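Local coordinates for glycosyl hydrolase family 2, TIM barrel domain protein (Parabacteroides merdae ATCC 43184, PDB 6DXU) that probably hydrolyses beta-glucuronides as a retaining glycoside hydrolase family 2 enzyme of a human gut bacterium, at residues 119-124 / 164-169; 278-283 / 382-387; 377-382 / 419-424; 736-741 / 748-753; 810-815 / 824-829. All blocks are in the same frame, centred on the assembly; numbering follows the deposited sequence.

In the fold
Along the chain, interaction 1 closes before any of the others opens and lies in the N-terminal sugar-binding domain, its centre about 37 Å from that of interaction 2. Interactions 2 and 3 form one cluster: their centres are 5 Å apart, they share Gly382, their segments alternate in sequence, and they meet through Trp278 and Asp379 at the end of helix 372-381, beside the neighbouring barrel strands 384-388 and 422-429. Interactions 4 and 5 are two hairpins of the C-terminal domain, in sheets that pack on each other, centres 10 Å apart and about 45 to 50 Å from the barrel pair. The five contacts thus sample a barrel flanked by beta domains.

Interaction 1: 119-124 / 164-169; sequences TDVYVY and LSIRCD
Two neighbouring antiparallel strands, 118-123 and 162-169, pair through Thr119-Val123 and Leu164-Cys168 inside the six-stranded sheet of the N-terminal sugar-binding domain. Two hydrogen-bonded pairs carry the ladder: Asp120 N gives to Arg167 O at 2.9 Å and Arg167 N returns to Asp120 O, while Tyr122 N and Ser165 N trade bonds with each other's carbonyls. On the face of Val121 the contact is largely apolar. Thr119 CG2 meets Ile166 CG2 at 3.5 Å, the two side chains crossing at a slant, and Val121 CG1 touches Leu164 CD1 at 3.8 Å; Leu110 and Phe112 of strand 107-112 cover this side. With CG trans to the backbone N (chi1 172°), the Leu164 chain brings CD1 back across the strand to within 3.4 Å of Tyr122 O. The other face is polar. Tyr122 lays its ring edge in plane with Ser165 O. The extended Arg167 chain reaches Asp120 through a water, which donates to Asp120 OD2 at 2.7 Å and accepts from Arg167 NH1 at 2.9 Å, in the guanidinium plane. Arg167 NH1 also makes a salt bridge to Asp169 OD2 at 3.3 Å, tilted 28° out of that plane, and NH2 another to Asp43; Asp120 OD1 takes a bond from His127. The guanidinium is held by Asp169, Asp43 and a water, and the positive charge near Asp120 would probably favour its carboxylate form.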
# COMPACT_ATOMS: atom_id res chain seq x y z
N THR D 119 16.40 6.04 -10.31
CA THR D 119 15.99 6.72 -11.53
C THR D 119 14.55 6.34 -11.86
O THR D 119 14.16 5.18 -11.70
CB THR D 119 16.94 6.36 -12.70
OG1 THR D 119 18.29 6.70 -12.35
CG2 THR D 119 16.55 7.11 -13.98
N ASP D 120 13.76 7.32 -12.30
CA ASP D 120 12.41 7.09 -12.77
C ASP D 120 12.26 7.76 -14.13
O ASP D 120 12.70 8.90 -14.32
CB ASP D 120 11.36 7.61 -11.77
CG ASP D 120 11.32 6.78 -10.50
OD1 ASP D 120 10.67 5.71 -10.51
OD2 ASP D 120 11.99 7.15 -9.53
N VAL D 121 11.61 7.07 -15.06
CA VAL D 121 11.59 7.46 -16.46
C VAL D 121 10.15 7.69 -16.88
O VAL D 121 9.29 6.83 -16.63
CB VAL D 121 12.23 6.38 -17.34
CG1 VAL D 121 12.29 6.81 -18.80
CG2 VAL D 121 13.60 6.07 -16.81
N TYR D 122 9.89 8.81 -17.57
CA TYR D 122 8.54 9.17 -18.00
C TYR D 122 8.51 9.46 -19.49
O TYR D 122 9.37 10.17 -20.01
CB TYR D 122 8.02 10.39 -17.26
CG TYR D 122 7.90 10.20 -15.79
CD1 TYR D 122 9.00 10.35 -14.97
CD2 TYR D 122 6.67 9.83 -15.21
CE1 TYR D 122 8.90 10.17 -13.60
CE2 TYR D 122 6.56 9.66 -13.84
CZ TYR D 122 7.69 9.82 -13.05
OH TYR D 122 7.62 9.65 -11.68
N VAL D 123 7.50 8.92 -20.16
CA VAL D 123 7.15 9.29 -21.53
C VAL D 123 5.85 10.08 -21.44
O VAL D 123 4.81 9.53 -21.04
CB VAL D 123 7.00 8.04 -22.42
CG1 VAL D 123 6.39 8.43 -23.76
CG2 VAL D 123 8.35 7.34 -22.59
N TYR D 124 5.90 11.37 -21.81
CA TYR D 124 4.83 12.31 -21.49
C TYR D 124 4.51 12.18 -20.00
O TYR D 124 5.42 12.34 -19.17
CB TYR D 124 3.60 12.07 -22.38
CG TYR D 124 2.58 13.19 -22.35
CD1 TYR D 124 2.96 14.52 -22.49
CD2 TYR D 124 1.24 12.91 -22.12
CE1 TYR D 124 2.00 15.55 -22.45
CE2 TYR D 124 0.29 13.92 -22.06
CZ TYR D 124 0.67 15.23 -22.23
OH TYR D 124 -0.30 16.22 -22.17
N LEU D 164 10.55 13.18 -23.14
CA LEU D 164 11.16 12.20 -22.26
C LEU D 164 11.65 12.98 -21.05
O LEU D 164 12.41 13.94 -21.21
CB LEU D 164 12.33 11.49 -22.97
CG LEU D 164 13.19 10.56 -22.12
CD1 LEU D 164 12.36 9.43 -21.56
CD2 LEU D 164 14.38 10.02 -22.93
N SER D 165 11.20 12.58 -19.87
CA SER D 165 11.60 13.25 -18.64
C SER D 165 12.12 12.17 -17.71
O SER D 165 11.49 11.11 -17.57
CB SER D 165 10.41 13.99 -17.98
OG SER D 165 9.75 14.80 -18.95
N ILE D 166 13.26 12.43 -17.08
CA ILE D 166 13.94 11.42 -16.27
C ILE D 166 14.29 12.08 -14.94
O ILE D 166 14.89 13.16 -14.91
CB ILE D 166 15.21 10.89 -16.96
CG1 ILE D 166 14.84 10.17 -18.27
CG2 ILE D 166 15.95 9.95 -16.01
CD1 ILE D 166 16.05 9.81 -19.20
N ARG D 167 13.90 11.44 -13.85
CA ARG D 167 14.25 11.89 -12.52
C ARG D 167 15.37 10.99 -12.01
O ARG D 167 15.23 9.76 -12.04
CB ARG D 167 13.02 11.82 -11.60
CG ARG D 167 13.26 12.30 -10.15
CD ARG D 167 12.00 11.96 -9.31
NE ARG D 167 11.97 12.60 -7.99
CZ ARG D 167 12.43 12.04 -6.87
NH1 ARG D 167 13.02 10.85 -6.91
NH2 ARG D 167 12.30 12.67 -5.71
N CYS D 168 16.47 11.59 -11.57
CA CYS D 168 17.54 10.86 -10.91
C CYS D 168 17.66 11.36 -9.49
O CYS D 168 17.45 12.55 -9.22
CB CYS D 168 18.91 11.01 -11.63
SG CYS D 168 18.98 10.22 -13.24
N ASP D 169 18.01 10.47 -8.57
CA ASP D 169 17.98 10.80 -7.15
C ASP D 169 19.16 10.12 -6.48
O ASP D 169 19.25 8.89 -6.46
CB ASP D 169 16.63 10.34 -6.56
CG ASP D 169 16.40 10.80 -5.12
OD1 ASP D 169 17.28 11.43 -4.53
OD2 ASP D 169 15.29 10.54 -4.59
O HOH W 1 13.91 9.03 -8.98
O HOH W 2 7.94 13.12 -19.94

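Interaction 2: 278-283 / 382-387; sequences WDVDVP and GILVWE
The backbones of Val280 and Gly382 approach to 3.9 Å between CA atoms where a loop of the second beta domain leans on the turn from helix 372-381 into strand 384-388 of the TIM barrel. Gly382 is the first residue past the helix and has positive phi (87°); its bare CA lets the loop come this close. Around it gather three side chains. The six-membered part of the Trp278 ring approaches with CZ2 3.6 Å from Gly382 CA, while Ile383 N lies at the ring edge, near its plane. Pro283 CB meets Gly382 N at 3.7 Å, and Val280 CB touches Gly382 O at 3.3 Å. Farther along, Leu384 fills the angle between Trp278 and Val280: its CD2 lies 3.6 Å from Trp278 CZ3 as the two side chains slide past each other in opposite directions, whereas its CG touches Val280 CG1, those side chains crossing at about a right angle. Trp278 CG is trans to its own backbone N (chi1 -174°), which carries the indole in toward the barrel, where NE1 donates to Asp379 O near the helix end. Leu325 of strand 323-331 touches both Val280 and Leu384, extending this apolar patch into the barrel. Asp279 OD1 braces the loop, accepting from Asp281 N (an Asx turn, 2.6 Å, well above the carboxylate plane) and from Val282 N (an Asx motif, 3.1 Å, anti lone pair).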
# COMPACT_ATOMS: atom_id res chain seq x y z
N TRP D 278 44.02 -15.55 -25.07
CA TRP D 278 44.06 -14.18 -24.58
C TRP D 278 45.10 -14.08 -23.47
O TRP D 278 45.16 -14.93 -22.59
CB TRP D 278 42.67 -13.78 -24.05
CG TRP D 278 42.53 -12.34 -23.63
CD1 TRP D 278 42.04 -11.30 -24.39
CD2 TRP D 278 42.87 -11.77 -22.36
NE1 TRP D 278 42.05 -10.13 -23.66
CE2 TRP D 278 42.56 -10.39 -22.42
CE3 TRP D 278 43.40 -12.29 -21.17
CZ2 TRP D 278 42.77 -9.52 -21.34
CZ3 TRP D 278 43.61 -11.44 -20.10
CH2 TRP D 278 43.29 -10.07 -20.19
N ASP D 279 45.92 -13.04 -23.53
CA ASP D 279 47.02 -12.84 -22.60
C ASP D 279 47.15 -11.35 -22.31
O ASP D 279 46.68 -10.52 -23.09
CB ASP D 279 48.32 -13.43 -23.17
CG ASP D 279 49.53 -13.04 -22.38
OD1 ASP D 279 50.25 -12.13 -22.86
OD2 ASP D 279 49.76 -13.60 -21.28
N VAL D 280 47.77 -11.00 -21.17
CA VAL D 280 47.92 -9.59 -20.85
C VAL D 280 48.94 -8.91 -21.75
O VAL D 280 48.87 -7.69 -21.95
CB VAL D 280 48.28 -9.38 -19.36
CG1 VAL D 280 47.08 -9.78 -18.46
CG2 VAL D 280 49.54 -10.13 -18.97
N ASP D 281 49.88 -9.66 -22.32
CA ASP D 281 50.84 -9.04 -23.24
C ASP D 281 50.35 -9.06 -24.67
O ASP D 281 50.63 -8.12 -25.43
CB ASP D 281 52.19 -9.75 -23.16
CG ASP D 281 52.86 -9.57 -21.80
OD1 ASP D 281 53.38 -10.57 -21.26
OD2 ASP D 281 52.83 -8.44 -21.27
N VAL D 282 49.60 -10.09 -25.05
CA VAL D 282 49.01 -10.21 -26.39
C VAL D 282 47.52 -10.47 -26.23
O VAL D 282 47.08 -11.63 -26.33
CB VAL D 282 49.72 -11.31 -27.20
CG1 VAL D 282 49.25 -11.32 -28.65
CG2 VAL D 282 51.23 -11.12 -27.14
N PRO D 283 46.71 -9.45 -25.94
CA PRO D 283 45.26 -9.66 -25.82
C PRO D 283 44.67 -9.93 -27.19
O PRO D 283 44.77 -9.10 -28.09
CB PRO D 283 44.75 -8.33 -25.23
CG PRO D 283 45.78 -7.33 -25.67
CD PRO D 283 47.09 -8.05 -25.68
N GLY D 382 44.58 -5.84 -22.44
CA GLY D 382 45.22 -6.89 -21.67
C GLY D 382 45.35 -6.57 -20.19
O GLY D 382 46.46 -6.61 -19.64
N ILE D 383 44.24 -6.26 -19.53
CA ILE D 383 44.22 -5.91 -18.11
C ILE D 383 43.20 -6.81 -17.43
O ILE D 383 42.01 -6.72 -17.73
CB ILE D 383 43.87 -4.43 -17.88
CG1 ILE D 383 44.88 -3.53 -18.60
CG2 ILE D 383 43.80 -4.13 -16.37
CD1 ILE D 383 44.51 -2.03 -18.53
N LEU D 384 43.67 -7.70 -16.55
CA LEU D 384 42.76 -8.55 -15.79
C LEU D 384 41.94 -7.71 -14.80
O LEU D 384 42.35 -6.63 -14.39
CB LEU D 384 43.55 -9.63 -15.04
CG LEU D 384 44.27 -10.63 -15.95
CD1 LEU D 384 45.41 -11.33 -15.22
CD2 LEU D 384 43.27 -11.62 -16.51
N VAL D 385 40.77 -8.23 -14.42
CA VAL D 385 39.77 -7.41 -13.72
C VAL D 385 39.20 -8.12 -12.49
O VAL D 385 38.79 -9.29 -12.56
CB VAL D 385 38.62 -7.02 -14.68
CG1 VAL D 385 37.41 -6.48 -13.91
CG2 VAL D 385 39.11 -5.99 -15.68
N TRP D 386 39.15 -7.38 -11.39
CA TRP D 386 38.31 -7.63 -10.22
C TRP D 386 37.22 -6.56 -10.23
O TRP D 386 37.53 -5.36 -10.27
CB TRP D 386 39.17 -7.59 -8.96
CG TRP D 386 38.56 -7.47 -7.57
CD1 TRP D 386 37.35 -6.90 -7.20
CD2 TRP D 386 39.18 -7.90 -6.34
NE1 TRP D 386 37.20 -6.97 -5.83
CE2 TRP D 386 38.30 -7.57 -5.28
CE3 TRP D 386 40.38 -8.53 -6.04
CZ2 TRP D 386 38.59 -7.86 -3.95
CZ3 TRP D 386 40.67 -8.83 -4.72
CH2 TRP D 386 39.79 -8.48 -3.70
N GLU D 387 35.96 -7.00 -10.27
CA GLU D 387 34.83 -6.08 -10.28
C GLU D 387 33.86 -6.48 -9.17
O GLU D 387 33.49 -7.66 -9.07
CB GLU D 387 34.15 -6.08 -11.66
CG GLU D 387 33.20 -4.88 -11.87
CD GLU D 387 32.60 -4.85 -13.27
OE1 GLU D 387 32.33 -5.93 -13.85
OE2 GLU D 387 32.41 -3.74 -13.79

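Interaction 3: 377-382 / 419-424; sequences LCDELG and HPAVII
His419 opens the contact by giving its ND1 hydrogen to Asp379 OD2 on helix 372-381, a short bond of 2.6 Å and nearly straight at 168°. The carboxylate oxygen sits almost exactly in the imidazole plane, but the ring comes to it on the syn side and 33° out of the carboxylate plane, so the two flat groups are turned against each other. Asp379 CG, placed opposite the carbonyl carbon and beside its backbone N (chi1 -71°), swings the carboxylate off the helix toward the turn. His419 NE2 is bonded to Glu372 on the same helix; the ring is thus gripped through both nitrogens and its rotation is fixed, and the two carboxylates would be expected to raise its affinity for a second proton. Pro420 follows, its CD 3.3 Å from Asp379 OD1 and its ring crossing the aspartate side chain at about a right angle. Next, Ala421 N donates to Asp379 OD1 at 3.0 Å, met nearly along the C-O axis, which gives each oxygen of this buried carboxylate its own donor. Ala421 CB turns to the helix and packs 3.8 Å from Cys378 CB. Val422 closes a type I turn with its N bonded to His419 O at 3.1 Å, and the chain then enters strand 422-429. One aspartate thereby clamps a tight turn to helix 372-381, the helix that leads into the neighbouring strand 384-388: a tie between a helix and the head of a strand in a TIM barrel, where strands 384-388 and 422-429 run parallel side by side.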
# COMPACT_ATOMS: atom_id res chain seq x y z
N LEU D 377 37.79 -2.06 -22.88
CA LEU D 377 39.17 -1.62 -22.96
C LEU D 377 40.11 -2.58 -22.24
O LEU D 377 41.23 -2.81 -22.69
CB LEU D 377 39.31 -0.20 -22.40
CG LEU D 377 38.82 0.88 -23.36
CD1 LEU D 377 38.58 2.20 -22.63
CD2 LEU D 377 39.87 1.06 -24.47
N CYS D 378 39.66 -3.16 -21.12
CA CYS D 378 40.49 -4.15 -20.44
C CYS D 378 40.69 -5.39 -21.30
O CYS D 378 41.79 -5.97 -21.32
CB CYS D 378 39.88 -4.53 -19.08
SG CYS D 378 39.94 -3.17 -17.85
N ASP D 379 39.63 -5.84 -21.99
CA ASP D 379 39.79 -6.96 -22.92
C ASP D 379 40.80 -6.62 -24.01
O ASP D 379 41.61 -7.47 -24.40
CB ASP D 379 38.46 -7.29 -23.59
CG ASP D 379 37.45 -7.95 -22.66
OD1 ASP D 379 37.82 -8.46 -21.57
OD2 ASP D 379 36.27 -7.95 -23.05
N GLU D 380 40.72 -5.40 -24.55
CA GLU D 380 41.52 -5.03 -25.71
C GLU D 380 42.95 -4.70 -25.34
O GLU D 380 43.86 -4.91 -26.14
CB GLU D 380 40.93 -3.82 -26.42
CG GLU D 380 39.63 -4.12 -27.12
CD GLU D 380 38.96 -2.86 -27.63
OE1 GLU D 380 39.64 -1.80 -27.68
OE2 GLU D 380 37.76 -2.93 -27.99
N LEU D 381 43.16 -4.18 -24.14
CA LEU D 381 44.50 -3.76 -23.74
C LEU D 381 45.26 -4.82 -22.96
O LEU D 381 46.47 -4.69 -22.79
CB LEU D 381 44.43 -2.48 -22.90
CG LEU D 381 43.97 -1.22 -23.64
CD1 LEU D 381 43.67 -0.13 -22.62
CD2 LEU D 381 45.05 -0.74 -24.61
N GLY D 382 44.58 -5.84 -22.44
CA GLY D 382 45.22 -6.89 -21.67
C GLY D 382 45.35 -6.57 -20.19
O GLY D 382 46.46 -6.61 -19.64
N HIS D 419 33.43 -11.08 -20.69
CA HIS D 419 34.74 -10.42 -20.81
C HIS D 419 35.87 -11.33 -20.35
O HIS D 419 35.93 -11.66 -19.16
CB HIS D 419 34.76 -9.13 -19.99
CG HIS D 419 33.83 -8.09 -20.53
ND1 HIS D 419 34.09 -7.39 -21.68
CD2 HIS D 419 32.62 -7.67 -20.09
CE1 HIS D 419 33.08 -6.57 -21.93
NE2 HIS D 419 32.18 -6.71 -20.97
N PRO D 420 36.81 -11.70 -21.21
CA PRO D 420 37.93 -12.54 -20.73
C PRO D 420 38.78 -11.86 -19.67
O PRO D 420 39.42 -12.54 -18.86
CB PRO D 420 38.73 -12.85 -22.01
CG PRO D 420 38.37 -11.74 -22.95
CD PRO D 420 36.92 -11.41 -22.65
N ALA D 421 38.78 -10.52 -19.62
CA ALA D 421 39.56 -9.83 -18.59
C ALA D 421 39.13 -10.20 -17.18
O ALA D 421 39.96 -10.22 -16.26
CB ALA D 421 39.46 -8.31 -18.79
N VAL D 422 37.84 -10.47 -16.96
CA VAL D 422 37.36 -10.62 -15.59
C VAL D 422 37.82 -11.95 -15.02
O VAL D 422 37.58 -13.02 -15.61
CB VAL D 422 35.83 -10.49 -15.52
CG1 VAL D 422 35.34 -10.67 -14.08
CG2 VAL D 422 35.37 -9.14 -16.10
N ILE D 423 38.47 -11.90 -13.86
CA ILE D 423 38.81 -13.11 -13.10
C ILE D 423 38.16 -13.16 -11.73
O ILE D 423 38.14 -14.23 -11.12
CB ILE D 423 40.33 -13.25 -12.94
CG1 ILE D 423 40.90 -11.97 -12.30
CG2 ILE D 423 40.98 -13.57 -14.28
CD1 ILE D 423 42.37 -12.07 -11.84
N ILE D 424 37.66 -12.04 -11.19
CA ILE D 424 37.15 -12.01 -9.83
C ILE D 424 35.85 -11.21 -9.78
O ILE D 424 35.80 -10.08 -10.28
CB ILE D 424 38.18 -11.39 -8.85
CG1 ILE D 424 39.31 -12.39 -8.57
CG2 ILE D 424 37.50 -10.97 -7.55
CD1 ILE D 424 40.50 -11.78 -7.82

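Interaction 4: 736-741 / 748-753; sequences CQVSLL and ALVQVQ
Val738 stands between Val750 and Val752 on one face of this antiparallel hairpin. The Val738 and Val750 side chains cross at a slant, CG1 to CG1 3.7 Å, while Val738 CG2 lies alongside Val752 CG2 at 4.2 Å, both side chains pointing the same way. Toward the turn, Leu740 CD1 reaches Ala748 CB at 3.6 Å. The face of Ser739 is mixed. On it Leu741 and Leu749 likewise run side by side, their CD2 atoms 3.9 Å apart. Ser739 OG sits between its backbone N and carbonyl carbon (chi1 64°), from where it meets a water at 2.7 Å; the same water donates to Gln737 O and makes a weak bond with Gln751 NE2, a weak link between the strands. Gln751 extends across this face, with OE1 4.0 Å from Leu741 CD2. Five backbone bonds hold the register, among them Ser739 N to Gln751 O at 2.9 Å and Leu741 N to Leu749 O at 2.8 Å. In its four-stranded sheet, strand 735-744 forms one margin and strand 747-755 is bonded on its far side to strand 798-804; the valine face packs on Leu824 of strand 822-826 in the facing sheet.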
# COMPACT_ATOMS: atom_id res chain seq x y z
N CYS D 736 52.09 37.43 -0.11
CA CYS D 736 51.83 36.70 -1.35
C CYS D 736 52.27 37.56 -2.52
O CYS D 736 51.81 38.69 -2.68
CB CYS D 736 50.35 36.36 -1.48
SG CYS D 736 49.81 35.13 -0.32
N GLN D 737 53.17 37.03 -3.33
CA GLN D 737 53.60 37.68 -4.55
C GLN D 737 52.88 37.01 -5.71
O GLN D 737 52.96 35.79 -5.87
CB GLN D 737 55.13 37.63 -4.66
CG GLN D 737 55.73 37.91 -6.01
CD GLN D 737 57.25 37.73 -5.97
OE1 GLN D 737 57.87 37.79 -4.89
NE2 GLN D 737 57.86 37.53 -7.13
N VAL D 738 52.14 37.80 -6.48
CA VAL D 738 51.22 37.29 -7.50
C VAL D 738 51.66 37.83 -8.84
O VAL D 738 51.88 39.03 -8.99
CB VAL D 738 49.77 37.69 -7.20
CG1 VAL D 738 48.80 37.00 -8.18
CG2 VAL D 738 49.41 37.37 -5.77
N SER D 739 51.75 36.95 -9.83
CA SER D 739 52.26 37.38 -11.11
C SER D 739 51.58 36.59 -12.22
O SER D 739 51.07 35.48 -12.00
CB SER D 739 53.78 37.20 -11.18
OG SER D 739 54.11 35.83 -11.08
N LEU D 740 51.58 37.17 -13.41
CA LEU D 740 51.14 36.49 -14.62
C LEU D 740 52.30 35.65 -15.13
O LEU D 740 53.33 36.19 -15.55
CB LEU D 740 50.68 37.51 -15.65
CG LEU D 740 50.30 36.88 -17.00
CD1 LEU D 740 49.15 35.89 -16.81
CD2 LEU D 740 49.94 37.96 -18.02
N LEU D 741 52.15 34.32 -15.08
CA LEU D 741 53.25 33.44 -15.46
C LEU D 741 53.30 33.22 -16.97
O LEU D 741 54.38 33.21 -17.56
CB LEU D 741 53.12 32.11 -14.71
CG LEU D 741 54.23 31.06 -14.89
CD1 LEU D 741 55.60 31.61 -14.55
CD2 LEU D 741 53.92 29.86 -14.01
N ALA D 748 44.89 32.76 -18.97
CA ALA D 748 46.07 33.26 -18.29
C ALA D 748 46.41 32.32 -17.15
O ALA D 748 45.52 31.80 -16.47
CB ALA D 748 45.84 34.68 -17.75
N LEU D 749 47.70 32.08 -16.95
CA LEU D 749 48.18 31.26 -15.84
C LEU D 749 48.78 32.17 -14.78
O LEU D 749 49.76 32.88 -15.05
CB LEU D 749 49.19 30.22 -16.31
CG LEU D 749 49.79 29.35 -15.20
CD1 LEU D 749 48.73 28.56 -14.42
CD2 LEU D 749 50.83 28.40 -15.79
N VAL D 750 48.20 32.16 -13.59
CA VAL D 750 48.60 33.03 -12.50
C VAL D 750 49.38 32.22 -11.48
O VAL D 750 49.03 31.07 -11.18
CB VAL D 750 47.37 33.70 -11.85
CG1 VAL D 750 47.75 34.37 -10.53
CG2 VAL D 750 46.79 34.73 -12.80
N GLN D 751 50.46 32.81 -10.96
CA GLN D 751 51.31 32.18 -9.97
C GLN D 751 51.33 33.02 -8.71
O GLN D 751 51.45 34.25 -8.77
CB GLN D 751 52.74 31.99 -10.51
CG GLN D 751 53.74 31.49 -9.46
CD GLN D 751 55.15 31.36 -10.02
OE1 GLN D 751 55.58 30.28 -10.44
NE2 GLN D 751 55.88 32.47 -10.04
N VAL D 752 51.23 32.34 -7.57
CA VAL D 752 51.38 32.94 -6.25
C VAL D 752 52.64 32.35 -5.63
O VAL D 752 52.84 31.14 -5.68
CB VAL D 752 50.16 32.66 -5.36
CG1 VAL D 752 50.39 33.21 -3.95
CG2 VAL D 752 48.91 33.25 -5.98
N GLN D 753 53.47 33.21 -5.03
CA GLN D 753 54.64 32.75 -4.29
C GLN D 753 54.61 33.37 -2.90
O GLN D 753 54.61 34.59 -2.76
CB GLN D 753 55.94 33.12 -5.03
CG GLN D 753 57.20 32.75 -4.26
CD GLN D 753 57.39 31.24 -4.13
OE1 GLN D 753 57.51 30.54 -5.13
NE2 GLN D 753 57.45 30.75 -2.89
O HOH W 3 54.51 35.15 -8.51

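Interaction 5: 810-815 / 824-829; sequences SVVAVK and LELKSP
Backbone hydrogen bonds dominate the contact between Ser810-Val812 and Leu824-Leu826, an antiparallel hairpin. Ser810 and Leu826 exchange two of them, Ser810 N to Leu826 O at 2.9 Å and an almost straight return from Leu826 N to Ser810 O, 178° at the hydrogen. Val812 and Leu824 form the second such pair, with Val812 N 2.9 Å from Leu824 O. Between the pairs, CA-H...O contacts fill in: Val811 CA lies 3.5 Å from Leu824 O, and Glu825 CA faces Ser810 O. The apolar side-chain contact is Val812 CG2 with Leu826 CD1 at 3.9 Å, their side chains crossing obliquely. Leu826 CG lies opposite the carbonyl carbon (chi1 -66°), and from there the branch reaches Val812. On the other face, the aliphatic Glu825 CG comes 3.7 Å from Ser810 O and, as a looser touch, 4.2 Å from Val811 CG2. Ser810 OG, though buried, is bonded to Gly777 N. Strand 822-826 forms a margin of its four-stranded sheet, and strand 810-815 is bonded on its other side to strand 768-775. Val814 packs on Val738 of strand 735-744, while Val811 packs on Phe823 of a second subunit.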
# COMPACT_ATOMS: atom_id res chain seq x y z
N SER D 810 39.83 41.65 -15.77
CA SER D 810 39.46 41.14 -14.45
C SER D 810 40.50 41.57 -13.43
O SER D 810 41.61 41.99 -13.77
CB SER D 810 39.36 39.60 -14.45
OG SER D 810 38.56 39.14 -15.51
N VAL D 811 40.12 41.47 -12.16
CA VAL D 811 41.07 41.57 -11.06
C VAL D 811 40.98 40.30 -10.24
O VAL D 811 39.90 39.90 -9.80
CB VAL D 811 40.83 42.81 -10.18
CG1 VAL D 811 41.80 42.81 -9.01
CG2 VAL D 811 41.02 44.07 -11.01
N VAL D 812 42.14 39.67 -10.03
CA VAL D 812 42.27 38.49 -9.19
C VAL D 812 42.78 38.94 -7.84
O VAL D 812 43.70 39.77 -7.76
CB VAL D 812 43.21 37.46 -9.83
CG1 VAL D 812 43.57 36.35 -8.83
CG2 VAL D 812 42.55 36.86 -11.08
N ALA D 813 42.17 38.43 -6.78
CA ALA D 813 42.65 38.62 -5.42
C ALA D 813 43.16 37.30 -4.89
O ALA D 813 42.60 36.23 -5.19
CB ALA D 813 41.55 39.16 -4.51
N VAL D 814 44.21 37.36 -4.08
CA VAL D 814 44.84 36.19 -3.49
C VAL D 814 44.89 36.40 -2.00
O VAL D 814 45.49 37.37 -1.52
CB VAL D 814 46.25 35.97 -4.06
CG1 VAL D 814 46.93 34.83 -3.33
CG2 VAL D 814 46.18 35.70 -5.54
N LYS D 815 44.26 35.50 -1.25
CA LYS D 815 44.14 35.63 0.19
C LYS D 815 44.85 34.49 0.89
O LYS D 815 44.96 33.38 0.36
CB LYS D 815 42.67 35.67 0.63
CG LYS D 815 41.87 36.81 0.02
CD LYS D 815 40.63 37.13 0.86
CE LYS D 815 39.45 36.32 0.43
NZ LYS D 815 38.15 36.88 0.94
N LEU D 824 46.03 41.18 -8.64
CA LEU D 824 46.64 41.16 -9.96
C LEU D 824 45.58 41.49 -11.00
O LEU D 824 44.53 40.85 -11.04
CB LEU D 824 47.26 39.80 -10.27
CG LEU D 824 47.92 39.63 -11.64
CD1 LEU D 824 49.18 40.50 -11.75
CD2 LEU D 824 48.24 38.16 -11.91
N GLU D 825 45.86 42.50 -11.83
CA GLU D 825 44.98 42.82 -12.95
C GLU D 825 45.28 41.92 -14.14
O GLU D 825 46.44 41.62 -14.44
CB GLU D 825 45.13 44.28 -13.36
CG GLU D 825 43.88 44.84 -14.02
CD GLU D 825 44.12 46.18 -14.71
OE1 GLU D 825 45.23 46.73 -14.57
OE2 GLU D 825 43.21 46.65 -15.42
N LEU D 826 44.22 41.46 -14.80
CA LEU D 826 44.32 40.69 -16.04
C LEU D 826 43.59 41.42 -17.15
O LEU D 826 42.37 41.61 -17.08
CB LEU D 826 43.73 39.29 -15.85
CG LEU D 826 44.47 38.36 -14.89
CD1 LEU D 826 43.69 37.04 -14.76
CD2 LEU D 826 45.88 38.12 -15.38
N LYS D 827 44.33 41.88 -18.15
CA LYS D 827 43.75 42.54 -19.31
C LYS D 827 43.77 41.62 -20.53
O LYS D 827 44.55 40.68 -20.61
CB LYS D 827 44.48 43.84 -19.63
CG LYS D 827 44.37 44.91 -18.56
N SER D 828 42.85 41.87 -21.46
CA SER D 828 42.83 41.14 -22.72
C SER D 828 43.30 42.04 -23.85
O SER D 828 42.97 43.23 -23.87
CB SER D 828 41.42 40.62 -23.04
OG SER D 828 41.12 39.47 -22.26
N PRO D 829 44.07 41.51 -24.82
CA PRO D 829 44.58 42.29 -25.96
C PRO D 829 43.51 42.67 -26.98
O PRO D 829 42.38 42.99 -26.62
CB PRO D 829 45.61 41.35 -26.60
CG PRO D 829 45.89 40.30 -25.57
CD PRO D 829 44.61 40.15 -24.81